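Local structure of 3-carboxy-cis,cis-muconate cycloisomerase (Acinetobacter calcoaceticus, 1Q5N) at residues S110-D115 against T229-R234; C118-R123 against K219-G224. The protein is a mostly helical, four-chain cycloisomerase of the fumarase/aspartase superfamily, which also includes adenylosuccinate lyase. All coordinates share one frame; numbering follows the deposited sequence.

Interaction 1: S110-D115 against T229-R234; sequences SQDILD and TWHGER
Asp115 and Arg234 form a two-pronged salt bridge. NH1 of Arg234 reaches OD2 of Asp115 at 2.9 Å, and NH2 of Arg234 reaches OD1 of Asp115 at 3.1 Å. The carboxylate lies at the guanidinium edge, but the two groups are not coplanar: their planes are 31° apart, and both nitrogens come from above the carboxylate plane. NE2 of Gln111 meets the same Asp115 OD2 from the opposite face, at 3.1 Å. That nitrogen also donates to the backbone O of His231 at 2.9 Å, in the carbonyl plane and on a lone pair. Gln111 CG is anti to the backbone N (chi1 -174°) and the chain runs on extended. This takes the Gln111 side chain over one face of the imidazole, in the opposite sense to His231, with amide and ring 26° from parallel. CG of Gln111 lies 3.6 Å from CD2 of His231. At the ring edge, NE2 of His231 donates to OD1 of Asp112 at 2.7 Å. The acceptor lies in the imidazole plane, whereas the donor sits above the carboxylate plane. CG2 of Thr229 packs over the centre of the other ring face.

Further partners hold these groups in place. Arg234 NH1 also donates to the backbone O of Trp230 at 3.1 Å, and its NH2 pairs with Glu327. Gln195 is a third donor to the buried Asp115 OD2, while Arg319 bonds OE1 of Gln111. The backbone N atoms of Gly197 and Gly198 hold the Asp112 carboxylate. These partners probably stabilise the buried acidic groups.

The contact joins the first two turns of helix 110-146 to the loop between helices 210-221 and 235-261. Arg234 is the N-cap residue of the latter. Trp324 of helix 323-351 packs against Gln111, Asp115 and Arg234.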
ATOM      1  N   SER A 110      -6.544 -29.422  -5.675  1.00 32.96           N
ATOM      2  CA  SER A 110      -6.206 -28.307  -6.582  1.00 33.08           C
ATOM      3  C   SER A 110      -5.014 -27.460  -6.168  1.00 32.01           C
ATOM      4  O   SER A 110      -4.134 -27.163  -6.986  1.00 31.09           O
ATOM      5  CB  SER A 110      -7.384 -27.363  -6.731  1.00 32.95           C
ATOM      6  OG  SER A 110      -8.471 -28.071  -7.263  1.00 40.19           O
ATOM      7  N   GLN A 111      -4.997 -27.060  -4.899  1.00 31.14           N
ATOM      8  CA  GLN A 111      -3.918 -26.220  -4.415  1.00 31.46           C
ATOM      9  C   GLN A 111      -2.520 -26.919  -4.488  1.00 31.55           C
ATOM     10  O   GLN A 111      -1.500 -26.237  -4.641  1.00 32.12           O
ATOM     11  CB  GLN A 111      -4.239 -25.700  -2.983  1.00 30.39           C
ATOM     12  CG  GLN A 111      -3.181 -24.697  -2.508  1.00 31.48           C
ATOM     13  CD  GLN A 111      -3.548 -23.888  -1.268  1.00 33.21           C
ATOM     14  OE1 GLN A 111      -4.606 -24.119  -0.627  1.00 31.21           O
ATOM     15  NE2 GLN A 111      -2.646 -22.936  -0.895  1.00 26.96           N
ATOM     16  N   ASP A 112      -2.456 -28.244  -4.377  1.00 30.35           N
ATOM     17  CA  ASP A 112      -1.153 -28.897  -4.470  1.00 31.92           C
ATOM     18  C   ASP A 112      -0.558 -28.617  -5.861  1.00 31.98           C
ATOM     19  O   ASP A 112       0.596 -28.236  -5.986  1.00 30.53           O
ATOM     20  CB  ASP A 112      -1.258 -30.414  -4.306  1.00 31.33           C
ATOM     21  CG  ASP A 112      -1.804 -30.824  -2.952  1.00 33.66           C
ATOM     22  OD1 ASP A 112      -1.448 -30.174  -1.934  1.00 33.96           O
ATOM     23  OD2 ASP A 112      -2.591 -31.809  -2.908  1.00 34.09           O
ATOM     24  N   ILE A 113      -1.361 -28.802  -6.903  1.00 31.60           N
ATOM     25  CA  ILE A 113      -0.881 -28.609  -8.252  1.00 32.61           C
ATOM     26  C   ILE A 113      -0.602 -27.104  -8.546  1.00 32.62           C
ATOM     27  O   ILE A 113       0.370 -26.763  -9.195  1.00 32.87           O
ATOM     28  CB  ILE A 113      -1.930 -29.152  -9.263  1.00 33.93           C
ATOM     29  CG1 ILE A 113      -2.202 -30.635  -9.001  1.00 35.72           C
ATOM     30  CG2 ILE A 113      -1.462 -28.910 -10.691  1.00 33.68           C
ATOM     31  CD1 ILE A 113      -0.971 -31.525  -8.949  1.00 35.30           C
ATOM     32  N   LEU A 114      -1.475 -26.220  -8.075  1.00 31.56           N
ATOM     33  CA  LEU A 114      -1.300 -24.786  -8.302  1.00 30.77           C
ATOM     34  C   LEU A 114      -0.069 -24.249  -7.563  1.00 30.37           C
ATOM     35  O   LEU A 114       0.738 -23.557  -8.178  1.00 30.34           O
ATOM     36  CB  LEU A 114      -2.578 -24.037  -7.890  1.00 29.75           C
ATOM     37  CG  LEU A 114      -3.741 -24.403  -8.845  1.00 29.12           C
ATOM     38  CD1 LEU A 114      -5.024 -23.898  -8.302  1.00 29.50           C
ATOM     39  CD2 LEU A 114      -3.509 -23.837 -10.244  1.00 25.78           C
ATOM     40  N   ASP A 115       0.095 -24.582  -6.272  1.00 28.83           N
ATOM     41  CA  ASP A 115       1.272 -24.117  -5.528  1.00 30.57           C
ATOM     42  C   ASP A 115       2.583 -24.731  -6.070  1.00 32.08           C
ATOM     43  O   ASP A 115       3.644 -24.063  -6.091  1.00 32.34           O
ATOM     44  CB  ASP A 115       1.194 -24.463  -4.038  1.00 30.04           C
ATOM     45  CG  ASP A 115       0.259 -23.569  -3.268  1.00 30.46           C
ATOM     46  OD1 ASP A 115      -0.288 -22.595  -3.842  1.00 29.83           O
ATOM     47  OD2 ASP A 115       0.078 -23.860  -2.071  1.00 29.31           O
ATOM     48  N   THR A 229       2.204 -29.679   5.538  1.00 34.32           N
ATOM     49  CA  THR A 229       1.549 -29.014   4.431  1.00 32.17           C
ATOM     50  C   THR A 229       1.499 -27.467   4.667  1.00 30.39           C
ATOM     51  O   THR A 229       1.354 -27.014   5.800  1.00 26.72           O
ATOM     52  CB  THR A 229       0.132 -29.564   4.287  1.00 33.24           C
ATOM     53  OG1 THR A 229       0.218 -30.987   4.133  1.00 36.61           O
ATOM     54  CG2 THR A 229      -0.586 -28.944   3.049  1.00 30.43           C
ATOM     55  N   TRP A 230       1.661 -26.665   3.616  1.00 29.63           N
ATOM     56  CA  TRP A 230       1.590 -25.202   3.833  1.00 30.46           C
ATOM     57  C   TRP A 230       0.581 -24.491   2.907  1.00 30.22           C
ATOM     58  O   TRP A 230       0.868 -23.468   2.315  1.00 31.29           O
ATOM     59  CB  TRP A 230       2.976 -24.545   3.752  1.00 27.87           C
ATOM     60  CG  TRP A 230       3.726 -24.937   2.547  1.00 31.00           C
ATOM     61  CD1 TRP A 230       4.283 -26.169   2.298  1.00 31.27           C
ATOM     62  CD2 TRP A 230       3.910 -24.166   1.359  1.00 29.30           C
ATOM     63  NE1 TRP A 230       4.788 -26.212   1.025  1.00 30.83           N
ATOM     64  CE2 TRP A 230       4.575 -25.005   0.418  1.00 32.16           C
ATOM     65  CE3 TRP A 230       3.577 -22.858   0.992  1.00 28.31           C
ATOM     66  CZ2 TRP A 230       4.911 -24.577  -0.882  1.00 31.06           C
ATOM     67  CZ3 TRP A 230       3.901 -22.418  -0.288  1.00 31.07           C
ATOM     68  CH2 TRP A 230       4.571 -23.285  -1.220  1.00 33.93           C
ATOM     69  N   HIS A 231      -0.608 -25.073   2.794  1.00 29.86           N
ATOM     70  CA  HIS A 231      -1.693 -24.492   2.023  1.00 28.95           C
ATOM     71  C   HIS A 231      -2.089 -23.146   2.632  1.00 28.01           C
ATOM     72  O   HIS A 231      -2.383 -22.190   1.925  1.00 27.35           O
ATOM     73  CB  HIS A 231      -2.892 -25.435   2.065  1.00 27.46           C
ATOM     74  CG  HIS A 231      -2.735 -26.642   1.183  1.00 30.43           C
ATOM     75  ND1 HIS A 231      -3.408 -27.825   1.398  1.00 30.63           N
ATOM     76  CD2 HIS A 231      -1.954 -26.849   0.094  1.00 31.04           C
ATOM     77  CE1 HIS A 231      -3.042 -28.709   0.492  1.00 32.02           C
ATOM     78  NE2 HIS A 231      -2.158 -28.142  -0.313  1.00 32.58           N
ATOM     79  N   GLY A 232      -2.087 -23.079   3.953  1.00 28.16           N
ATOM     80  CA  GLY A 232      -2.490 -21.862   4.635  1.00 29.22           C
ATOM     81  C   GLY A 232      -1.393 -20.981   5.180  1.00 29.91           C
ATOM     82  O   GLY A 232      -1.693 -19.849   5.518  1.00 29.70           O
ATOM     83  N   GLU A 233      -0.142 -21.469   5.257  1.00 29.14           N
ATOM     84  CA  GLU A 233       0.976 -20.689   5.812  1.00 28.24           C
ATOM     85  C   GLU A 233       1.775 -20.194   4.590  1.00 28.68           C
ATOM     86  O   GLU A 233       2.430 -20.978   3.881  1.00 29.20           O
ATOM     87  CB  GLU A 233       1.809 -21.586   6.751  1.00 27.13           C
ATOM     88  CG  GLU A 233       1.058 -22.018   8.065  1.00 28.14           C
ATOM     89  CD  GLU A 233      -0.210 -22.869   7.782  1.00 31.70           C
ATOM     90  OE1 GLU A 233      -0.104 -23.890   7.057  1.00 31.83           O
ATOM     91  OE2 GLU A 233      -1.316 -22.508   8.267  1.00 29.22           O
ATOM     92  N   ARG A 234       1.760 -18.893   4.352  1.00 26.28           N
ATOM     93  CA  ARG A 234       2.353 -18.420   3.105  1.00 27.40           C
ATOM     94  C   ARG A 234       3.636 -17.619   3.142  1.00 26.57           C
ATOM     95  O   ARG A 234       3.971 -16.938   2.162  1.00 27.34           O
ATOM     96  CB  ARG A 234       1.275 -17.606   2.326  1.00 27.90           C
ATOM     97  CG  ARG A 234      -0.135 -18.190   2.386  1.00 25.92           C
ATOM     98  CD  ARG A 234      -0.221 -19.544   1.660  1.00 26.97           C
ATOM     99  NE  ARG A 234      -0.109 -19.403   0.195  1.00 27.78           N
ATOM    100  CZ  ARG A 234       0.093 -20.429  -0.640  1.00 28.89           C
ATOM    101  NH1 ARG A 234       0.219 -21.678  -0.173  1.00 25.64           N
ATOM    102  NH2 ARG A 234       0.147 -20.230  -1.944  1.00 28.33           N
TER

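Interaction 2: C118-R123 against K219-G224; sequences CILQCR and KQLKLG
Arg123 CG stands anti to the backbone N (chi1 -178°), and a bend at chi3 (56°) brings the guanidinium to the C-terminal end of helix 210-221. There NH1 of Arg123 donates to the backbone O of Leu221 at 2.9 Å. The bond is fairly straight, and this oxygen lies at the guanidinium edge, close to its plane. NH2 of Arg123 adds a weak bond to the same Leu221 O at 3.3 Å.

Beside this polar contact, Leu223 packs against helix 110-146. Its CD1 lies 3.9 Å from CD2 of Leu120, and the two side chains cross at about a right angle. Its CD2 touches CG2 of Ile119, also at 3.9 Å, and comes to 3.6 Å from NH1 of Arg123. Leu120 also meets Leu221, with 4.2 Å between CD1 of Leu120 and CD2 of Leu221.

Tyr29 and Ala36 of helix 23-43 pack on Leu120 and Leu221 respectively. Lys222 has positive phi (62°) where the chain leaves the helix. The terminus is a Schellman motif, and the arginine side chain of a neighbouring helix binds a carbonyl at this C-terminal end.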
ATOM      1  N   CYS A 118       3.391 -22.951  -9.181  1.00 31.74           N
ATOM      2  CA  CYS A 118       3.880 -21.631  -8.808  1.00 31.56           C
ATOM      3  C   CYS A 118       5.371 -21.702  -8.398  1.00 31.07           C
ATOM      4  O   CYS A 118       6.178 -20.889  -8.865  1.00 29.71           O
ATOM      5  CB  CYS A 118       3.055 -21.051  -7.652  1.00 32.47           C
ATOM      6  SG  CYS A 118       3.626 -19.412  -7.096  1.00 36.62           S
ATOM      7  N   ILE A 119       5.734 -22.649  -7.523  1.00 30.91           N
ATOM      8  CA  ILE A 119       7.133 -22.798  -7.126  1.00 30.37           C
ATOM      9  C   ILE A 119       8.058 -23.184  -8.317  1.00 32.30           C
ATOM     10  O   ILE A 119       9.233 -22.757  -8.379  1.00 30.65           O
ATOM     11  CB  ILE A 119       7.273 -23.823  -6.010  1.00 29.41           C
ATOM     12  CG1 ILE A 119       6.618 -23.254  -4.733  1.00 29.66           C
ATOM     13  CG2 ILE A 119       8.741 -24.168  -5.792  1.00 26.98           C
ATOM     14  CD1 ILE A 119       7.186 -21.909  -4.294  1.00 27.00           C
ATOM     15  N   LEU A 120       7.530 -23.966  -9.262  1.00 30.96           N
ATOM     16  CA  LEU A 120       8.345 -24.312 -10.424  1.00 34.23           C
ATOM     17  C   LEU A 120       8.586 -23.034 -11.227  1.00 34.60           C
ATOM     18  O   LEU A 120       9.705 -22.807 -11.702  1.00 35.35           O
ATOM     19  CB  LEU A 120       7.674 -25.378 -11.306  1.00 34.42           C
ATOM     20  CG  LEU A 120       7.589 -26.790 -10.667  1.00 35.69           C
ATOM     21  CD1 LEU A 120       6.865 -27.745 -11.593  1.00 34.94           C
ATOM     22  CD2 LEU A 120       8.989 -27.300 -10.359  1.00 34.65           C
ATOM     23  N   GLN A 121       7.549 -22.200 -11.376  1.00 32.60           N
ATOM     24  CA  GLN A 121       7.710 -20.948 -12.082  1.00 31.72           C
ATOM     25  C   GLN A 121       8.735 -20.059 -11.341  1.00 31.82           C
ATOM     26  O   GLN A 121       9.624 -19.490 -11.963  1.00 32.11           O
ATOM     27  CB  GLN A 121       6.371 -20.212 -12.190  1.00 31.80           C
ATOM     28  CG  GLN A 121       5.388 -20.789 -13.208  1.00 31.67           C
ATOM     29  CD  GLN A 121       4.039 -20.073 -13.140  1.00 32.93           C
ATOM     30  OE1 GLN A 121       3.462 -19.965 -12.063  1.00 33.10           O
ATOM     31  NE2 GLN A 121       3.535 -19.578 -14.283  1.00 31.24           N
ATOM     32  N   CYS A 122       8.605 -19.945 -10.023  1.00 30.51           N
ATOM     33  CA  CYS A 122       9.509 -19.134  -9.236  1.00 31.86           C
ATOM     34  C   CYS A 122      10.946 -19.638  -9.374  1.00 33.99           C
ATOM     35  O   CYS A 122      11.901 -18.840  -9.367  1.00 33.55           O
ATOM     36  CB  CYS A 122       9.108 -19.164  -7.747  1.00 31.06           C
ATOM     37  SG  CYS A 122       7.574 -18.246  -7.350  1.00 33.29           S
ATOM     38  N   ARG A 123      11.117 -20.962  -9.457  1.00 33.84           N
ATOM     39  CA  ARG A 123      12.462 -21.465  -9.583  1.00 34.24           C
ATOM     40  C   ARG A 123      13.085 -20.966 -10.874  1.00 32.79           C
ATOM     41  O   ARG A 123      14.223 -20.499 -10.885  1.00 32.79           O
ATOM     42  CB  ARG A 123      12.506 -22.996  -9.551  1.00 35.22           C
ATOM     43  CG  ARG A 123      13.954 -23.517  -9.624  1.00 36.52           C
ATOM     44  CD  ARG A 123      14.040 -25.034  -9.395  1.00 40.09           C
ATOM     45  NE  ARG A 123      13.217 -25.823 -10.322  1.00 41.56           N
ATOM     46  CZ  ARG A 123      12.985 -27.137 -10.183  1.00 43.17           C
ATOM     47  NH1 ARG A 123      13.511 -27.821  -9.151  1.00 40.19           N
ATOM     48  NH2 ARG A 123      12.233 -27.767 -11.082  1.00 41.95           N
ATOM     49  N   LYS A 219      11.458 -35.224  -4.705  1.00 46.16           N
ATOM     50  CA  LYS A 219      12.649 -35.694  -5.424  1.00 48.03           C
ATOM     51  C   LYS A 219      12.493 -35.667  -6.930  1.00 46.01           C
ATOM     52  O   LYS A 219      13.377 -35.203  -7.628  1.00 47.42           O
ATOM     53  CB  LYS A 219      12.979 -37.087  -4.952  1.00 52.35           C
ATOM     54  CG  LYS A 219      14.342 -37.569  -5.309  1.00 59.11           C
ATOM     55  CD  LYS A 219      14.701 -38.713  -4.361  1.00 63.89           C
ATOM     56  CE  LYS A 219      14.710 -38.200  -2.896  1.00 66.90           C
ATOM     57  NZ  LYS A 219      14.853 -39.313  -1.893  1.00 68.43           N
ATOM     58  N   GLN A 220      11.364 -36.135  -7.442  1.00 44.94           N
ATOM     59  CA  GLN A 220      11.123 -36.119  -8.887  1.00 44.54           C
ATOM     60  C   GLN A 220      11.224 -34.725  -9.490  1.00 44.72           C
ATOM     61  O   GLN A 220      11.558 -34.569 -10.654  1.00 44.02           O
ATOM     62  CB  GLN A 220       9.709 -36.612  -9.234  1.00 46.66           C
ATOM     63  CG  GLN A 220       9.456 -38.096  -9.179  1.00 52.12           C
ATOM     64  CD  GLN A 220      10.469 -38.892  -9.971  1.00 54.68           C
ATOM     65  OE1 GLN A 220      11.133 -39.772  -9.414  1.00 58.29           O
ATOM     66  NE2 GLN A 220      10.615 -38.576 -11.258  1.00 53.67           N
ATOM     67  N   LEU A 221      10.857 -33.715  -8.711  1.00 43.91           N
ATOM     68  CA  LEU A 221      10.850 -32.354  -9.205  1.00 44.02           C
ATOM     69  C   LEU A 221      12.089 -31.614  -8.765  1.00 43.58           C
ATOM     70  O   LEU A 221      12.303 -30.480  -9.143  1.00 42.55           O
ATOM     71  CB  LEU A 221       9.601 -31.630  -8.681  1.00 43.25           C
ATOM     72  CG  LEU A 221       8.248 -32.114  -9.167  1.00 42.55           C
ATOM     73  CD1 LEU A 221       7.180 -31.535  -8.276  1.00 41.76           C
ATOM     74  CD2 LEU A 221       8.035 -31.705 -10.627  1.00 41.31           C
ATOM     75  N   LYS A 222      12.882 -32.273  -7.935  1.00 44.71           N
ATOM     76  CA  LYS A 222      14.100 -31.684  -7.406  1.00 46.91           C
ATOM     77  C   LYS A 222      13.797 -30.434  -6.568  1.00 46.20           C
ATOM     78  O   LYS A 222      14.486 -29.425  -6.680  1.00 46.58           O
ATOM     79  CB  LYS A 222      15.069 -31.340  -8.553  1.00 50.67           C
ATOM     80  CG  LYS A 222      15.648 -32.567  -9.283  1.00 55.07           C
ATOM     81  CD  LYS A 222      16.223 -32.153 -10.641  1.00 60.98           C
ATOM     82  CE  LYS A 222      16.989 -33.301 -11.346  1.00 64.81           C
ATOM     83  NZ  LYS A 222      17.475 -32.888 -12.730  1.00 67.73           N
ATOM     84  N   LEU A 223      12.761 -30.513  -5.736  1.00 44.31           N
ATOM     85  CA  LEU A 223      12.377 -29.421  -4.855  1.00 41.76           C
ATOM     86  C   LEU A 223      12.597 -29.924  -3.458  1.00 41.75           C
ATOM     87  O   LEU A 223      12.741 -31.140  -3.251  1.00 42.82           O
ATOM     88  CB  LEU A 223      10.883 -29.087  -5.019  1.00 38.92           C
ATOM     89  CG  LEU A 223      10.591 -28.391  -6.344  1.00 39.56           C
ATOM     90  CD1 LEU A 223       9.089 -28.215  -6.562  1.00 38.93           C
ATOM     91  CD2 LEU A 223      11.345 -27.046  -6.350  1.00 38.55           C
ATOM     92  N   GLY A 224      12.634 -29.003  -2.499  1.00 40.25           N
ATOM     93  CA  GLY A 224      12.735 -29.414  -1.113  1.00 40.02           C
ATOM     94  C   GLY A 224      11.398 -30.028  -0.635  1.00 40.49           C
ATOM     95  O   GLY A 224      10.344 -29.942  -1.272  1.00 38.16           O
TER

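Overall arrangement
Interactions 1 and 2 share helix 110-146, with interaction 1 on its first two turns and interaction 2 about two turns further on. Their centres are about 13 Å apart. Along the chain the order is 110-115, 118-123, 219-224, 229-234, so the span closed by interaction 2 lies within that of interaction 1. Segment 219-224 is the end of helix 210-221 and the start of the loop; 229-234 is the end of that loop, just before helix 235-261. The contacts meet where CH2 of Trp230 packs on CG1 of Ile119, 4.1 Å away. Together they fasten one connection to one helix, by buried polar bonds at 229-234 and by an arginine-carbonyl bond and aliphatic packing at 219-224.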